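Local coordinates for toxin-like protein (Paenibacillus larvae subsp. larvae BRL-230010, PDB 5DZQ) that probably transfers ADP-ribose from NAD+ to Rho-type GTPases of the host, as a C3-like mono-ADP-ribosyltransferase toxin, at residues L158-D170 against K176-K188. Residues are numbered along the deposited sequence; the frame is centred on the assembly and turned at random.
Sequences LKVPKGAHAGYVD and KGQYELLLPRNTK
Gly-167 pairs with Leu-182 and Val-169 with Glu-180 in a hairpin of strands 167-170 and 179-183, whose N-to-C directions differ by 137°, antiparallel with marked twist. Two reciprocal pairs of backbone bonds fix the register: Gly-167 N to Leu-182 O is 3.0 Å and Leu-182 N to Gly-167 O 2.8 Å, while Val-169 N to Glu-180 O is 2.8 Å and Glu-180 N to Val-169 O 2.9 Å. All four are nearly straight at the hydrogen. Between them, Tyr-168 and Leu-181 form a non-hydrogen-bonded pair. Strand 139-142 flanks 179-183 on its other side, completing a three-stranded sheet.

The Tyr-168/Leu-181 pair makes a CH-pi contact: Leu-181 CD1 sits over the middle of the Tyr-168 ring, 3.7 Å from its centroid and 9° off the normal. Leu-181 holds CG trans to its main-chain nitrogen (chi1 -174°), and the turn about CB-CG brings CD1 to the ring and beside Ala-166 CB. Val-91 of strand 91-97 touches both side chains, tying this face to the larger sheet. On the other face Val-169 splits its methyls, CG1 meeting Leu-182 CB and CG2 lying 4.0 Å from Glu-180 CB. Beyond the Gly-167/Leu-182 pair, Pro-184 CD packs on His-165 O at 3.2 Å; Val-160 CG1, at the end of strand 154-160, meets Leu-183 CD2 tip to tip at 4.0 Å.

The extended Glu-180 side chain lies against Ser-140 and Ser-142, and its OE2 forms a salt bridge with Lys-171. Gln-178 and Glu-180 match the Gln-x-Glu signature of C3-like transferases, whose glutamate is catalytic in relatives. Strand pairing thus holds Glu-180 in register, whereas the 171-178 connection, corresponding to the ARTT loop of relatives, is poorly ordered around Lys-176 and Gly-177, consistent with a mobile loop on an ordered strand pair.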
loop_
_atom_site.group_PDB
_atom_site.type_symbol
_atom_site.label_atom_id
_atom_site.label_comp_id
_atom_site.label_asym_id
_atom_site.label_seq_id
_atom_site.Cartn_x
_atom_site.Cartn_y
_atom_site.Cartn_z
ATOM N N LEU B 158 -17.065 6.744 5.415
ATOM C CA LEU B 158 -17.284 8.142 5.068
ATOM C C LEU B 158 -18.555 8.303 4.264
ATOM O O LEU B 158 -18.780 7.583 3.289
ATOM C CB LEU B 158 -16.112 8.709 4.256
ATOM C CG LEU B 158 -14.717 8.684 4.877
ATOM C CD1 LEU B 158 -13.711 8.023 3.947
ATOM C CD2 LEU B 158 -14.273 10.092 5.223
ATOM N N LYS B 159 -19.372 9.266 4.661
ATOM C CA LYS B 159 -20.523 9.644 3.862
ATOM C C LYS B 159 -20.082 10.759 2.925
ATOM O O LYS B 159 -19.627 11.813 3.362
ATOM C CB LYS B 159 -21.690 10.079 4.755
ATOM C CG LYS B 159 -22.888 10.641 4.000
ATOM C CD LYS B 159 -24.072 10.925 4.945
ATOM C CE LYS B 159 -23.652 11.815 6.106
ATOM N NZ LYS B 159 -24.736 11.954 7.123
ATOM N N VAL B 160 -20.163 10.501 1.628
ATOM C CA VAL B 160 -19.765 11.495 0.640
ATOM C C VAL B 160 -21.031 12.036 0.010
ATOM O O VAL B 160 -21.807 11.275 -0.567
ATOM C CB VAL B 160 -18.842 10.905 -0.437
ATOM C CG1 VAL B 160 -18.235 12.006 -1.288
ATOM C CG2 VAL B 160 -17.744 10.074 0.209
ATOM N N PRO B 161 -21.251 13.356 0.119
ATOM C CA PRO B 161 -22.524 13.951 -0.300
ATOM C C PRO B 161 -22.694 14.025 -1.811
ATOM O O PRO B 161 -21.714 14.143 -2.538
ATOM C CB PRO B 161 -22.466 15.359 0.301
ATOM C CG PRO B 161 -21.016 15.671 0.364
ATOM C CD PRO B 161 -20.321 14.361 0.664
ATOM N N LYS B 162 -23.941 13.948 -2.270
ATOM C CA LYS B 162 -24.278 14.211 -3.664
ATOM C C LYS B 162 -23.637 15.517 -4.139
ATOM O O LYS B 162 -23.615 16.515 -3.411
ATOM C CB LYS B 162 -25.805 14.274 -3.830
ATOM C CG LYS B 162 -26.286 14.412 -5.269
ATOM C CD LYS B 162 -27.792 14.618 -5.317
ATOM C CE LYS B 162 -28.344 14.436 -6.721
ATOM N NZ LYS B 162 -27.777 15.419 -7.676
ATOM N N GLY B 163 -23.096 15.503 -5.353
ATOM C CA GLY B 163 -22.550 16.708 -5.951
ATOM C C GLY B 163 -21.077 16.932 -5.662
ATOM O O GLY B 163 -20.459 17.801 -6.266
ATOM N N ALA B 164 -20.513 16.148 -4.744
ATOM C CA ALA B 164 -19.096 16.277 -4.388
ATOM C C ALA B 164 -18.200 15.880 -5.547
ATOM O O ALA B 164 -18.553 15.007 -6.349
ATOM C CB ALA B 164 -18.767 15.426 -3.166
ATOM N N HIS B 165 -17.039 16.521 -5.643
ATOM C CA HIS B 165 -16.027 16.050 -6.560
ATOM C C HIS B 165 -15.556 14.709 -6.027
ATOM O O HIS B 165 -15.148 14.586 -4.865
ATOM C CB HIS B 165 -14.876 17.054 -6.702
ATOM C CG HIS B 165 -15.297 18.366 -7.288
ATOM N ND1 HIS B 165 -16.132 18.458 -8.383
ATOM C CD2 HIS B 165 -15.017 19.640 -6.925
ATOM C CE1 HIS B 165 -16.344 19.729 -8.670
ATOM N NE2 HIS B 165 -15.680 20.469 -7.798
ATOM N N ALA B 166 -15.659 13.697 -6.872
ATOM C CA ALA B 166 -15.246 12.343 -6.521
ATOM C C ALA B 166 -15.416 11.514 -7.768
ATOM O O ALA B 166 -16.485 11.533 -8.376
ATOM C CB ALA B 166 -16.086 11.770 -5.365
ATOM N N GLY B 167 -14.367 10.804 -8.164
ATOM C CA GLY B 167 -14.424 10.009 -9.376
ATOM C C GLY B 167 -14.191 8.533 -9.114
ATOM O O GLY B 167 -13.345 8.165 -8.296
ATOM N N TYR B 168 -14.960 7.684 -9.791
ATOM C CA TYR B 168 -14.729 6.247 -9.694
ATOM C C TYR B 168 -13.531 5.844 -10.538
ATOM O O TYR B 168 -13.387 6.278 -11.686
ATOM C CB TYR B 168 -15.972 5.477 -10.127
ATOM C CG TYR B 168 -17.115 5.586 -9.137
ATOM C CD1 TYR B 168 -17.997 6.662 -9.173
ATOM C CD2 TYR B 168 -17.304 4.617 -8.157
ATOM C CE1 TYR B 168 -19.050 6.768 -8.259
ATOM C CE2 TYR B 168 -18.354 4.710 -7.247
ATOM C CZ TYR B 168 -19.218 5.783 -7.302
ATOM O OH TYR B 168 -20.248 5.868 -6.392
ATOM N N VAL B 169 -12.670 5.010 -9.967
ATOM C CA VAL B 169 -11.480 4.542 -10.659
ATOM C C VAL B 169 -11.379 3.021 -10.624
ATOM O O VAL B 169 -11.992 2.373 -9.775
ATOM C CB VAL B 169 -10.218 5.145 -10.038
ATOM C CG1 VAL B 169 -10.265 6.667 -10.134
ATOM C CG2 VAL B 169 -10.091 4.708 -8.583
ATOM N N ASP B 170 -10.609 2.454 -11.551
ATOM C CA ASP B 170 -10.324 1.023 -11.538
ATOM C C ASP B 170 -9.514 0.674 -10.298
ATOM O O ASP B 170 -8.532 1.345 -9.984
ATOM C CB ASP B 170 -9.569 0.606 -12.803
ATOM C CG ASP B 170 -10.380 0.833 -14.069
ATOM O OD1 ASP B 170 -11.290 0.025 -14.342
ATOM O OD2 ASP B 170 -10.108 1.818 -14.791
ATOM N N LYS B 176 -10.159 -8.357 -5.263
ATOM C CA LYS B 176 -11.246 -7.605 -4.646
ATOM C C LYS B 176 -12.006 -6.803 -5.704
ATOM O O LYS B 176 -11.768 -6.973 -6.900
ATOM C CB LYS B 176 -10.703 -6.692 -3.544
ATOM C CG LYS B 176 -9.834 -7.436 -2.536
ATOM C CD LYS B 176 -9.384 -6.552 -1.385
ATOM C CE LYS B 176 -8.504 -7.339 -0.418
ATOM N NZ LYS B 176 -8.094 -6.537 0.770
ATOM N N GLY B 177 -12.912 -5.934 -5.256
ATOM C CA GLY B 177 -13.845 -5.235 -6.130
ATOM C C GLY B 177 -13.285 -4.518 -7.349
ATOM O O GLY B 177 -12.088 -4.270 -7.444
ATOM N N GLN B 178 -14.166 -4.176 -8.284
ATOM C CA GLN B 178 -13.754 -3.558 -9.538
ATOM C C GLN B 178 -13.352 -2.087 -9.397
ATOM O O GLN B 178 -12.402 -1.640 -10.041
ATOM C CB GLN B 178 -14.871 -3.678 -10.581
ATOM C CG GLN B 178 -15.021 -5.061 -11.206
ATOM C CD GLN B 178 -14.102 -5.280 -12.400
ATOM O OE1 GLN B 178 -13.063 -4.630 -12.531
ATOM N NE2 GLN B 178 -14.489 -6.196 -13.282
ATOM N N TYR B 179 -14.079 -1.334 -8.575
ATOM C CA TYR B 179 -13.883 0.116 -8.514
ATOM C C TYR B 179 -13.574 0.645 -7.123
ATOM O O TYR B 179 -13.971 0.066 -6.119
ATOM C CB TYR B 179 -15.122 0.851 -9.026
ATOM C CG TYR B 179 -15.467 0.592 -10.470
ATOM C CD1 TYR B 179 -14.654 1.058 -11.490
ATOM C CD2 TYR B 179 -16.621 -0.099 -10.813
ATOM C CE1 TYR B 179 -14.971 0.830 -12.813
ATOM C CE2 TYR B 179 -16.948 -0.331 -12.132
ATOM C CZ TYR B 179 -16.119 0.136 -13.130
ATOM O OH TYR B 179 -16.437 -0.091 -14.449
ATOM N N GLU B 180 -12.879 1.774 -7.086
ATOM C CA GLU B 180 -12.731 2.552 -5.872
ATOM C C GLU B 180 -13.244 3.960 -6.162
ATOM O O GLU B 180 -13.414 4.339 -7.329
ATOM C CB GLU B 180 -11.267 2.600 -5.412
ATOM C CG GLU B 180 -10.723 1.254 -4.936
ATOM C CD GLU B 180 -9.396 1.364 -4.197
ATOM O OE1 GLU B 180 -8.794 2.454 -4.198
ATOM O OE2 GLU B 180 -8.954 0.358 -3.602
ATOM N N LEU B 181 -13.494 4.727 -5.107
ATOM C CA LEU B 181 -13.912 6.106 -5.263
ATOM C C LEU B 181 -12.767 7.012 -4.816
ATOM O O LEU B 181 -12.259 6.902 -3.691
ATOM C CB LEU B 181 -15.188 6.389 -4.473
ATOM C CG LEU B 181 -15.787 7.785 -4.684
ATOM C CD1 LEU B 181 -16.148 8.037 -6.156
ATOM C CD2 LEU B 181 -17.001 8.000 -3.798
ATOM N N LEU B 182 -12.351 7.899 -5.710
ATOM C CA LEU B 182 -11.185 8.734 -5.471
ATOM C C LEU B 182 -11.628 10.148 -5.164
ATOM O O LEU B 182 -12.327 10.775 -5.954
ATOM C CB LEU B 182 -10.249 8.721 -6.684
ATOM C CG LEU B 182 -9.029 9.636 -6.585
ATOM C CD1 LEU B 182 -8.127 9.201 -5.425
ATOM C CD2 LEU B 182 -8.263 9.614 -7.901
ATOM N N LEU B 183 -11.237 10.650 -4.003
ATOM C CA LEU B 183 -11.630 11.999 -3.622
ATOM C C LEU B 183 -10.439 12.942 -3.756
ATOM O O LEU B 183 -9.290 12.498 -3.708
ATOM C CB LEU B 183 -12.189 12.017 -2.191
ATOM C CG LEU B 183 -13.703 11.788 -2.080
ATOM C CD1 LEU B 183 -14.052 10.340 -2.358
ATOM C CD2 LEU B 183 -14.246 12.224 -0.728
ATOM N N PRO B 184 -10.712 14.252 -3.951
ATOM C CA PRO B 184 -9.637 15.243 -4.055
ATOM C C PRO B 184 -8.677 15.234 -2.860
ATOM O O PRO B 184 -9.035 14.844 -1.744
ATOM C CB PRO B 184 -10.394 16.583 -4.107
ATOM C CG PRO B 184 -11.729 16.238 -4.676
ATOM C CD PRO B 184 -12.042 14.847 -4.183
ATOM N N ARG B 185 -7.457 15.686 -3.099
ATOM C CA ARG B 185 -6.544 15.959 -2.005
ATOM C C ARG B 185 -7.129 17.106 -1.167
ATOM O O ARG B 185 -8.018 17.834 -1.626
ATOM C CB ARG B 185 -5.151 16.303 -2.528
ATOM C CG ARG B 185 -5.077 17.643 -3.243
ATOM C CD ARG B 185 -3.710 17.843 -3.857
ATOM N NE ARG B 185 -3.614 19.135 -4.529
ATOM C CZ ARG B 185 -3.132 20.240 -3.972
ATOM N NH1 ARG B 185 -2.690 20.232 -2.724
ATOM N NH2 ARG B 185 -3.080 21.359 -4.677
ATOM N N ASN B 186 -6.650 17.238 0.067
ATOM C CA ASN B 186 -7.187 18.206 1.039
ATOM C C ASN B 186 -8.678 18.050 1.336
ATOM O O ASN B 186 -9.352 19.018 1.691
ATOM C CB ASN B 186 -6.906 19.642 0.579
ATOM C CG ASN B 186 -5.441 19.998 0.666
ATOM O OD1 ASN B 186 -4.691 19.402 1.437
ATOM N ND2 ASN B 186 -5.021 20.977 -0.128
ATOM N N THR B 187 -9.196 16.833 1.219
ATOM C CA THR B 187 -10.590 16.589 1.583
ATOM C C THR B 187 -10.774 16.832 3.073
ATOM O O THR B 187 -9.939 16.429 3.880
ATOM C CB THR B 187 -11.033 15.166 1.222
ATOM O OG1 THR B 187 -11.256 15.095 -0.191
ATOM C CG2 THR B 187 -12.327 14.795 1.930
ATOM N N LYS B 188 -11.848 17.531 3.423
ATOM C CA LYS B 188 -12.154 17.817 4.817
ATOM C C LYS B 188 -13.302 16.930 5.222
ATOM O O LYS B 188 -14.268 16.792 4.479
ATOM C CB LYS B 188 -12.504 19.298 5.024
ATOM C CG LYS B 188 -11.301 20.243 4.864
ATOM C CD LYS B 188 -11.557 21.612 5.460
ATOM C CE LYS B 188 -10.274 22.456 5.466
ATOM N NZ LYS B 188 -10.412 23.688 6.306
#